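Local coordinates for protein-glutamine gamma-glutamyltransferase 2 (Pagrus major, PDB 1G0D) that joins protein-bound glutamines to lysines or other primary amines, probably in a calcium-dependent way, and so cross-links or aminates proteins, at residues 182-187 with 251-256; 189-194 with 229-234; 297-302 with 394-399; 439-444 with 451-456. All blocks are in the same frame, centred on the assembly; numbering follows the deposited sequence.

Contact 1 (182-187 with 251-256); sequences DYVMDI and GSVPIL
Two helix beginnings pack side by side here through aliphatic side chains alone, in the catalytic core of the transglutaminase, whose fold is related to that of papain-like cysteine proteases. V184 and I187 on the first turn of helix 184-193 meet V253 and L256 on the first turn of helix 253-261. On both sides the touching residues are three apart, so each pair lies on one face of its turn, and because the two turns run in nearly the same direction, V184 pairs with V253 and I187 with L256. Their CA atoms come within 6.9 Å at V184 and V253, a closeness suited to compact branched residues. V184 is placed to serve two partners at once. Its CG1 stands anti to the backbone N (chi1 163°) and reaches CD1 of L256 at 4.1 Å, while its other methyl, CG2, is left for CG2 of V253 at 3.8 Å. The valines cross at about a right angle, and both methyls of V253 lie near CG2 of V184. Both turns are closed by their own backbones: I187 N bonds to O of the N-cap residue Y183, and L256 N bonds to O of S252. Behind the second turn lies helix 272-286, the helix that starts at the active-site C272; L256 touches T281 on it, and I255 touches V274 and V278. One turn farther along, I187 lays CG2 near CB of L256 at 4.3 Å and rests its CD1 methyl on the L256 carbonyl oxygen at 3.9 Å.

Contact 2 (189-194 with 229-234); sequences FEVLDN and RGVLTG
N194 and R229 meet through a hydrogen bond from NH1 of the arginine to OD1 of the asparagine, 3.1 Å long. The oxygen lies at the edge of the guanidinium, near its plane, and the N-H arrives in the carbonyl plane on a lone pair, although the bond is bent (143° at the hydrogen). Lower on the arginine chain, CD lies 3.4 Å from the backbone O of N194, so the aliphatic part runs across the asparagine while its guanidinium turns an edge to the amide oxygen. A second touch is purely apolar: CG2 of V191 against CG2 of V231, 4.3 Å apart.

The amide itself is held from behind. N194 is the first residue to leave helical angles after helix 184-193, and its ND2 turns back to E190 O at 2.6 Å, leaving OD1 for the arginine. With an alanine here, R229 NH1 would probably lose its acceptor and the E190 carbonyl its side-chain donor. R229 is steadied at its backbone, where its N bonds to OD1 of N226 and its O takes the indole N-H of W259.

Farther out, V191 lies against I219 and M222 of helix 212-223 and against W259 of helix 253-261. V231 touches I255 of that last helix, and the chain then runs into the short strand 232-234, whose L232 packs on helix 272-286.

Contact 3 (297-302 with 394-399); sequences ASAHDV and VNADTI
Backbone torsions at A299 (phi -79°, psi 52°) make it the centre of an inverse gamma turn, and this turn offers its methyl to that of A396. The two CB atoms lie 3.5 Å apart and the CA atoms 6.0 Å, a closeness that only small side chains allow. The turn follows strand 290-298 in the papain-like catalytic core; A396 sits just where helix 387-395 gives way to strand 397-403. V302 turns both methyls to the same CB of A396, its CG1 at 3.9 Å being the nearer, so the A396 methyl meets an alanine and a valine together. The turn is weakly closed by H300 N to S298 O.

The active site is near: the side chain of A299 is about 9 Å from that of the active-site H332. H300, whose CB points away from A396, meets the H332 ring and bonds through ND1 to E393. N395 and D397, flanking A396, belong by similarity to a calcium site, and D397 here forms a salt bridge with R459.

The polar link between the segments passes through water. D301, with CG lodged between its backbone N and carbonyl carbon (chi1 49°), brings OD2 to a water that donates to it at 3.0 Å and that lies 2.9 Å from OG1 of T398.

Contact 4 (439-444 with 451-456); sequences HYKYPE and EVYKKA. With SO4 (sulfate ion), chain B.
Y442 and V452 meet as ring and methyl, while K441 brings its ammonium close to the hydroxyl of Y453. The Y442 ring stands with CG anti to the carbonyl carbon (chi1 -79°), which brings its CD2 and CE2 each to 4.0 Å from CG2 of V452. The two side chains cross at about a right angle. At its far end the phenol bonds to E378, and K377 adds a cation-pi contact, so a tyrosine suits a place that is greasy on one side and polar at the tip.

In Y453 too CG stands anti to the carbonyl carbon (chi1 -87°), and this torsion, with the length of the phenol, delivers OH to the loop; chi2, at 1°, sets only the twist of the ring. K441 answers with a chain bent at chi3 and chi4, its NZ stopping 3.6 Å from the Y453 OH. The two are not directly bonded: both reach OD1 of N395, K441 also bonds V394 O, and a water donates to Y453 OH at 3.2 Å while accepting weakly from K441 NZ.

The connection is local in the chain: a short weak helix, 437-440, runs through a loop into helix 447-456. E444 of the loop, with N395 and E449 nearby, belongs by similarity to the calcium-binding residues. Helix 447-456 is backed by F391 of helix 387-395, which touches V452 and Y453.

At the start of segment 439-444, H439 points NE2 at a sulfate, probably from the crystallisation liquor. The bond from NE2 to sulfate O4 is weak, at 3.5 Å, and R291 NH1 and W351 NE1 bind the same anion.

How the contacts relate
Contacts 1 and 2 share helix 184-193 and lie about 12 Å apart between centres, joined by I255 packing on V231 and L232. Contact 1 is the more deeply buried and wholly apolar, whereas contact 2 mixes a valine pair with a polar bond at the partly exposed helix end. Contacts 3 and 4 sit about 14 Å apart between centres and touch: the helix end of contact 3 supplies polar acceptors for side chains of contact 4. Contact 3 is buried and built of two alanines and a valine, about 9 Å from the catalytic histidine between side chains of A299 and H332; contact 4 lies farther out, with longer side chains, a water and a sulfate. Contacts 1 and 3 are on opposite sides of the chain's centre.

Contact 1 (182-187 with 251-256)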
# COMPACT_ATOMS: atom_id res chain seq x y z
N ASP A 182 14.00 -3.30 -13.22
CA ASP A 182 13.99 -2.78 -14.57
C ASP A 182 12.68 -2.32 -15.12
O ASP A 182 11.71 -3.06 -15.07
CB ASP A 182 14.56 -3.77 -15.54
CG ASP A 182 16.02 -3.95 -15.37
OD1 ASP A 182 16.64 -4.62 -16.21
OD2 ASP A 182 16.53 -3.42 -14.38
N TYR A 183 12.71 -1.10 -15.65
CA TYR A 183 11.59 -0.46 -16.32
C TYR A 183 10.39 -0.01 -15.49
O TYR A 183 9.46 0.60 -16.01
CB TYR A 183 11.13 -1.35 -17.47
CG TYR A 183 12.28 -1.86 -18.28
CD1 TYR A 183 12.49 -3.22 -18.45
CD2 TYR A 183 13.21 -0.99 -18.84
CE1 TYR A 183 13.59 -3.70 -19.14
CE2 TYR A 183 14.31 -1.45 -19.53
CZ TYR A 183 14.50 -2.81 -19.68
OH TYR A 183 15.60 -3.28 -20.34
N VAL A 184 10.43 -0.27 -14.20
CA VAL A 184 9.31 0.14 -13.37
C VAL A 184 9.17 1.68 -13.39
O VAL A 184 8.08 2.22 -13.16
CB VAL A 184 9.50 -0.36 -11.96
CG1 VAL A 184 8.60 0.41 -11.02
CG2 VAL A 184 9.22 -1.87 -11.92
N MET A 185 10.27 2.39 -13.67
CA MET A 185 10.19 3.84 -13.71
C MET A 185 9.44 4.24 -14.98
O MET A 185 8.59 5.13 -14.97
CB MET A 185 11.59 4.45 -13.72
CG MET A 185 11.58 5.96 -13.93
SD MET A 185 13.16 6.65 -14.41
CE MET A 185 13.30 6.01 -16.12
N ASP A 186 9.76 3.58 -16.07
CA ASP A 186 9.12 3.90 -17.33
C ASP A 186 7.62 3.66 -17.31
O ASP A 186 6.86 4.42 -17.93
CB ASP A 186 9.75 3.07 -18.41
CG ASP A 186 11.21 3.30 -18.50
OD1 ASP A 186 11.58 3.98 -19.47
OD2 ASP A 186 11.97 2.81 -17.63
N ILE A 187 7.21 2.60 -16.61
CA ILE A 187 5.79 2.26 -16.48
C ILE A 187 5.10 3.27 -15.56
O ILE A 187 3.91 3.55 -15.71
CB ILE A 187 5.57 0.87 -15.86
CG1 ILE A 187 6.14 -0.23 -16.75
CG2 ILE A 187 4.10 0.64 -15.72
CD1 ILE A 187 6.43 -1.54 -16.03
N GLY A 251 4.43 -8.89 -4.42
CA GLY A 251 5.06 -7.66 -4.87
C GLY A 251 4.35 -6.88 -5.96
O GLY A 251 3.48 -7.40 -6.64
N SER A 252 4.77 -5.63 -6.17
CA SER A 252 4.13 -4.77 -7.15
C SER A 252 4.61 -4.83 -8.58
O SER A 252 3.86 -4.51 -9.48
CB SER A 252 4.20 -3.32 -6.68
OG SER A 252 3.86 -3.23 -5.30
N VAL A 253 5.86 -5.22 -8.80
CA VAL A 253 6.39 -5.26 -10.17
C VAL A 253 5.65 -6.20 -11.16
O VAL A 253 5.52 -5.87 -12.34
CB VAL A 253 7.89 -5.64 -10.14
CG1 VAL A 253 8.41 -5.72 -11.55
CG2 VAL A 253 8.67 -4.62 -9.35
N PRO A 254 5.21 -7.39 -10.73
CA PRO A 254 4.50 -8.26 -11.68
C PRO A 254 3.16 -7.72 -12.16
O PRO A 254 2.74 -7.97 -13.28
CB PRO A 254 4.36 -9.58 -10.92
CG PRO A 254 5.41 -9.52 -9.85
CD PRO A 254 5.40 -8.07 -9.43
N ILE A 255 2.49 -6.97 -11.30
CA ILE A 255 1.22 -6.35 -11.65
C ILE A 255 1.48 -5.24 -12.67
O ILE A 255 0.78 -5.12 -13.67
CB ILE A 255 0.58 -5.71 -10.42
CG1 ILE A 255 0.11 -6.78 -9.46
CG2 ILE A 255 -0.51 -4.79 -10.83
CD1 ILE A 255 -0.08 -6.27 -8.07
N LEU A 256 2.50 -4.41 -12.41
CA LEU A 256 2.85 -3.31 -13.31
C LEU A 256 3.37 -3.81 -14.67
O LEU A 256 2.96 -3.30 -15.71
CB LEU A 256 3.89 -2.38 -12.66
CG LEU A 256 3.47 -1.61 -11.39
CD1 LEU A 256 4.66 -0.85 -10.79
CD2 LEU A 256 2.37 -0.62 -11.72

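Contact 2 (189-194 with 229-234)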
# COMPACT_ATOMS: atom_id res chain seq x y z
N PHE A 189 5.64 6.49 -15.39
CA PHE A 189 5.28 7.64 -16.27
C PHE A 189 4.21 7.24 -17.28
O PHE A 189 3.52 8.10 -17.80
CB PHE A 189 6.49 8.19 -17.04
CG PHE A 189 7.41 9.04 -16.21
CD1 PHE A 189 8.69 8.60 -15.88
CD2 PHE A 189 6.96 10.23 -15.65
CE1 PHE A 189 9.50 9.32 -15.00
CE2 PHE A 189 7.76 10.97 -14.77
CZ PHE A 189 9.03 10.51 -14.44
N GLU A 190 4.06 5.95 -17.54
CA GLU A 190 3.04 5.43 -18.45
C GLU A 190 1.66 5.50 -17.78
O GLU A 190 0.63 5.72 -18.41
CB GLU A 190 3.36 3.98 -18.80
CG GLU A 190 2.73 3.54 -20.08
CD GLU A 190 2.89 2.06 -20.37
OE1 GLU A 190 2.32 1.64 -21.39
OE2 GLU A 190 3.57 1.31 -19.62
N VAL A 191 1.64 5.26 -16.48
CA VAL A 191 0.41 5.34 -15.72
C VAL A 191 -0.04 6.80 -15.75
O VAL A 191 -1.22 7.10 -15.84
CB VAL A 191 0.64 4.92 -14.24
CG1 VAL A 191 -0.64 5.14 -13.43
CG2 VAL A 191 1.06 3.46 -14.16
N LEU A 192 0.91 7.73 -15.72
CA LEU A 192 0.56 9.14 -15.72
C LEU A 192 0.09 9.52 -17.12
O LEU A 192 -0.77 10.39 -17.29
CB LEU A 192 1.78 9.99 -15.31
CG LEU A 192 2.16 10.22 -13.82
CD1 LEU A 192 3.46 11.03 -13.70
CD2 LEU A 192 1.02 10.95 -13.10
N ASP A 193 0.63 8.84 -18.13
CA ASP A 193 0.30 9.13 -19.54
C ASP A 193 -1.03 8.59 -20.04
O ASP A 193 -1.52 9.01 -21.08
CB ASP A 193 1.39 8.59 -20.47
CG ASP A 193 2.71 9.36 -20.36
OD1 ASP A 193 3.73 8.86 -20.90
OD2 ASP A 193 2.74 10.44 -19.73
N ASN A 194 -1.60 7.65 -19.30
CA ASN A 194 -2.85 7.02 -19.68
C ASN A 194 -4.03 7.47 -18.85
O ASN A 194 -5.11 6.86 -18.89
CB ASN A 194 -2.71 5.51 -19.58
CG ASN A 194 -1.90 4.96 -20.70
OD1 ASN A 194 -2.40 4.81 -21.80
ND2 ASN A 194 -0.63 4.66 -20.46
N ARG A 229 -8.56 2.05 -17.84
CA ARG A 229 -7.11 1.94 -17.92
C ARG A 229 -6.44 1.82 -16.59
O ARG A 229 -5.23 1.83 -16.52
CB ARG A 229 -6.54 3.13 -18.65
CG ARG A 229 -6.86 3.13 -20.13
CD ARG A 229 -6.16 4.28 -20.86
NE ARG A 229 -6.93 4.69 -22.03
CZ ARG A 229 -6.40 4.96 -23.22
NH1 ARG A 229 -5.10 4.87 -23.40
NH2 ARG A 229 -7.18 5.33 -24.24
N GLY A 230 -7.21 1.66 -15.53
CA GLY A 230 -6.65 1.57 -14.20
C GLY A 230 -5.62 0.49 -14.16
O GLY A 230 -5.50 -0.26 -15.11
N VAL A 231 -4.88 0.37 -13.07
CA VAL A 231 -3.86 -0.66 -13.03
C VAL A 231 -4.39 -2.01 -12.59
O VAL A 231 -3.94 -3.05 -13.09
CB VAL A 231 -2.70 -0.25 -12.11
CG1 VAL A 231 -1.67 -1.46 -11.87
CG2 VAL A 231 -2.06 0.92 -12.73
N LEU A 232 -5.33 -2.00 -11.65
CA LEU A 232 -5.89 -3.24 -11.14
C LEU A 232 -7.41 -3.25 -11.14
O LEU A 232 -8.06 -2.22 -11.04
CB LEU A 232 -5.45 -3.47 -9.70
CG LEU A 232 -4.04 -3.97 -9.41
CD1 LEU A 232 -3.65 -3.57 -7.99
CD2 LEU A 232 -3.98 -5.48 -9.60
N THR A 233 -7.95 -4.46 -11.22
CA THR A 233 -9.37 -4.67 -11.18
C THR A 233 -9.63 -5.19 -9.76
O THR A 233 -8.93 -6.08 -9.28
CB THR A 233 -9.77 -5.73 -12.24
OG1 THR A 233 -9.74 -5.13 -13.54
CG2 THR A 233 -11.14 -6.27 -11.99
N GLY A 234 -10.62 -4.63 -9.07
CA GLY A 234 -10.89 -5.12 -7.73
C GLY A 234 -11.91 -6.24 -7.73
O GLY A 234 -12.87 -6.21 -8.49

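Contact 3 (297-302 with 394-399)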
# COMPACT_ATOMS: atom_id res chain seq x y z
N ALA A 297 -10.11 -2.48 12.31
CA ALA A 297 -11.49 -2.08 12.63
C ALA A 297 -11.72 -0.79 11.80
O ALA A 297 -11.82 0.33 12.31
CB ALA A 297 -11.64 -1.81 14.15
N SER A 298 -11.79 -1.00 10.49
CA SER A 298 -11.96 0.09 9.55
C SER A 298 -13.37 0.47 9.18
O SER A 298 -14.07 -0.31 8.59
CB SER A 298 -11.24 -0.26 8.27
OG SER A 298 -10.17 0.64 8.09
N ALA A 299 -13.77 1.68 9.50
CA ALA A 299 -15.11 2.12 9.12
C ALA A 299 -15.18 2.54 7.64
O ALA A 299 -15.68 3.62 7.30
CB ALA A 299 -15.55 3.25 9.99
N HIS A 300 -14.71 1.66 6.76
CA HIS A 300 -14.76 1.96 5.33
C HIS A 300 -16.17 1.97 4.75
O HIS A 300 -16.54 2.82 3.93
CB HIS A 300 -13.97 0.93 4.55
CG HIS A 300 -13.78 1.30 3.13
ND1 HIS A 300 -13.09 2.43 2.74
CD2 HIS A 300 -14.19 0.70 1.99
CE1 HIS A 300 -13.09 2.52 1.43
NE2 HIS A 300 -13.76 1.48 0.94
N ASP A 301 -16.93 0.96 5.18
CA ASP A 301 -18.32 0.65 4.82
C ASP A 301 -19.35 1.76 4.99
O ASP A 301 -20.32 1.84 4.25
CB ASP A 301 -18.77 -0.48 5.72
CG ASP A 301 -18.43 -0.21 7.20
OD1 ASP A 301 -17.27 -0.45 7.59
OD2 ASP A 301 -19.31 0.26 7.98
N VAL A 302 -19.14 2.53 6.04
CA VAL A 302 -19.97 3.64 6.50
C VAL A 302 -20.23 4.77 5.47
O VAL A 302 -21.19 5.55 5.58
CB VAL A 302 -19.31 4.11 7.83
CG1 VAL A 302 -18.99 5.57 7.82
CG2 VAL A 302 -20.16 3.70 8.98
N VAL A 394 -11.61 6.15 10.42
CA VAL A 394 -10.90 6.01 11.66
C VAL A 394 -11.73 6.47 12.90
O VAL A 394 -11.36 6.18 14.03
CB VAL A 394 -9.56 6.82 11.39
CG1 VAL A 394 -9.52 8.07 12.17
CG2 VAL A 394 -8.39 5.98 11.58
N ASN A 395 -12.87 7.12 12.68
CA ASN A 395 -13.71 7.64 13.78
C ASN A 395 -15.21 7.32 13.83
O ASN A 395 -15.84 7.57 14.85
CB ASN A 395 -13.60 9.15 13.80
CG ASN A 395 -12.28 9.62 14.32
OD1 ASN A 395 -11.83 9.15 15.36
ND2 ASN A 395 -11.64 10.54 13.62
N ALA A 396 -15.79 6.80 12.75
CA ALA A 396 -17.23 6.50 12.69
C ALA A 396 -17.81 5.79 13.91
O ALA A 396 -17.20 4.85 14.40
CB ALA A 396 -17.57 5.69 11.41
N ASP A 397 -19.00 6.21 14.37
CA ASP A 397 -19.66 5.56 15.53
C ASP A 397 -20.81 4.67 15.13
O ASP A 397 -21.85 5.17 14.74
CB ASP A 397 -20.22 6.59 16.51
CG ASP A 397 -20.56 5.97 17.88
OD1 ASP A 397 -19.80 5.11 18.37
OD2 ASP A 397 -21.57 6.34 18.49
N THR A 398 -20.62 3.35 15.24
CA THR A 398 -21.66 2.36 14.94
C THR A 398 -22.22 1.81 16.26
O THR A 398 -21.50 1.25 17.09
CB THR A 398 -21.12 1.14 14.07
OG1 THR A 398 -21.47 1.32 12.69
CG2 THR A 398 -21.77 -0.15 14.48
N ILE A 399 -23.52 2.01 16.46
CA ILE A 399 -24.17 1.50 17.65
C ILE A 399 -25.14 0.39 17.22
O ILE A 399 -26.03 0.64 16.42
CB ILE A 399 -24.95 2.61 18.31
CG1 ILE A 399 -23.96 3.65 18.84
CG2 ILE A 399 -25.84 2.04 19.42
CD1 ILE A 399 -24.62 4.93 19.34
O HOH W 1 -21.24 -0.18 10.24

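Contact 4 (439-444 with 451-456)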
# COMPACT_ATOMS: atom_id res chain seq x y z
N HIS A 439 -1.12 9.63 15.56
CA HIS A 439 -0.92 10.66 14.52
C HIS A 439 -2.31 10.99 14.00
O HIS A 439 -2.56 12.05 13.43
CB HIS A 439 -0.20 10.15 13.27
CG HIS A 439 1.21 9.70 13.48
ND1 HIS A 439 1.86 9.76 14.69
CD2 HIS A 439 2.10 9.18 12.59
CE1 HIS A 439 3.09 9.29 14.55
NE2 HIS A 439 3.27 8.94 13.29
N TYR A 440 -3.18 9.99 14.12
CA TYR A 440 -4.54 10.11 13.62
C TYR A 440 -5.53 10.53 14.63
O TYR A 440 -6.43 11.29 14.30
CB TYR A 440 -5.02 8.80 13.01
CG TYR A 440 -4.39 8.55 11.67
CD1 TYR A 440 -3.23 7.79 11.55
CD2 TYR A 440 -4.97 9.07 10.52
CE1 TYR A 440 -2.67 7.55 10.31
CE2 TYR A 440 -4.42 8.84 9.27
CZ TYR A 440 -3.27 8.07 9.17
OH TYR A 440 -2.76 7.81 7.92
N LYS A 441 -5.39 10.08 15.87
CA LYS A 441 -6.39 10.49 16.83
C LYS A 441 -5.96 10.65 18.27
O LYS A 441 -5.09 9.96 18.75
CB LYS A 441 -7.59 9.55 16.75
CG LYS A 441 -7.27 8.10 16.49
CD LYS A 441 -8.44 7.45 15.82
CE LYS A 441 -9.09 6.42 16.73
NZ LYS A 441 -10.57 6.63 16.75
N TYR A 442 -6.62 11.57 18.95
CA TYR A 442 -6.33 11.82 20.33
C TYR A 442 -6.78 10.60 21.07
O TYR A 442 -7.70 9.94 20.65
CB TYR A 442 -7.08 13.03 20.76
CG TYR A 442 -6.37 14.26 20.29
CD1 TYR A 442 -5.17 14.64 20.88
CD2 TYR A 442 -6.91 15.07 19.30
CE1 TYR A 442 -4.54 15.80 20.51
CE2 TYR A 442 -6.28 16.23 18.93
CZ TYR A 442 -5.09 16.59 19.54
OH TYR A 442 -4.43 17.75 19.18
N PRO A 443 -6.13 10.28 22.20
CA PRO A 443 -6.51 9.09 22.96
C PRO A 443 -7.96 9.11 23.32
O PRO A 443 -8.54 10.16 23.57
CB PRO A 443 -5.59 9.11 24.18
CG PRO A 443 -5.01 10.48 24.20
CD PRO A 443 -5.03 11.03 22.83
N GLU A 444 -8.55 7.92 23.33
CA GLU A 444 -9.95 7.72 23.62
C GLU A 444 -10.37 8.31 24.96
O GLU A 444 -9.78 8.00 25.98
CB GLU A 444 -10.20 6.25 23.62
CG GLU A 444 -11.61 5.87 23.43
CD GLU A 444 -11.72 4.39 23.59
OE1 GLU A 444 -11.04 3.68 22.80
OE2 GLU A 444 -12.44 3.92 24.50
N GLU A 451 -13.36 17.45 22.16
CA GLU A 451 -13.62 18.66 21.45
C GLU A 451 -13.42 18.53 19.96
O GLU A 451 -13.92 19.38 19.22
CB GLU A 451 -12.80 19.80 22.03
CG GLU A 451 -11.32 19.52 22.13
CD GLU A 451 -10.60 20.48 23.09
OE1 GLU A 451 -10.98 20.47 24.29
OE2 GLU A 451 -9.68 21.22 22.64
N VAL A 452 -12.73 17.50 19.48
CA VAL A 452 -12.55 17.34 18.03
C VAL A 452 -13.77 16.65 17.45
O VAL A 452 -14.21 16.97 16.36
CB VAL A 452 -11.27 16.49 17.67
CG1 VAL A 452 -11.25 16.15 16.18
CG2 VAL A 452 -10.01 17.30 18.02
N TYR A 453 -14.30 15.69 18.19
CA TYR A 453 -15.49 14.96 17.77
C TYR A 453 -16.62 15.94 17.75
O TYR A 453 -17.49 15.89 16.89
CB TYR A 453 -15.81 13.87 18.78
CG TYR A 453 -15.09 12.60 18.48
CD1 TYR A 453 -14.21 12.51 17.39
CD2 TYR A 453 -15.29 11.47 19.25
CE1 TYR A 453 -13.55 11.32 17.07
CE2 TYR A 453 -14.64 10.27 18.95
CZ TYR A 453 -13.77 10.21 17.86
OH TYR A 453 -13.10 9.03 17.58
N LYS A 454 -16.61 16.85 18.73
CA LYS A 454 -17.65 17.86 18.82
C LYS A 454 -17.56 18.73 17.58
O LYS A 454 -18.53 18.93 16.87
CB LYS A 454 -17.46 18.69 20.10
CG LYS A 454 -17.99 18.02 21.40
CD LYS A 454 -18.21 19.06 22.55
CE LYS A 454 -17.00 19.19 23.56
NZ LYS A 454 -15.89 20.20 23.23
N LYS A 455 -16.38 19.25 17.32
CA LYS A 455 -16.17 20.08 16.15
C LYS A 455 -16.53 19.39 14.81
O LYS A 455 -17.20 19.96 13.96
CB LYS A 455 -14.69 20.49 16.16
CG LYS A 455 -14.13 21.11 14.90
CD LYS A 455 -12.65 21.40 15.10
CE LYS A 455 -12.03 22.17 13.95
NZ LYS A 455 -10.56 21.83 13.92
N ALA A 456 -16.11 18.15 14.64
CA ALA A 456 -16.32 17.45 13.38
C ALA A 456 -17.66 16.77 13.18
O ALA A 456 -17.99 16.32 12.07
CB ALA A 456 -15.20 16.45 13.19
S SO4 B . 6.60 10.15 11.54
O1 SO4 B . 5.38 10.81 11.48
O2 SO4 B . 7.35 10.52 10.40
O3 SO4 B . 7.20 10.76 12.63
O4 SO4 B . 6.39 8.75 11.80
O HOH W 2 -12.45 6.55 19.54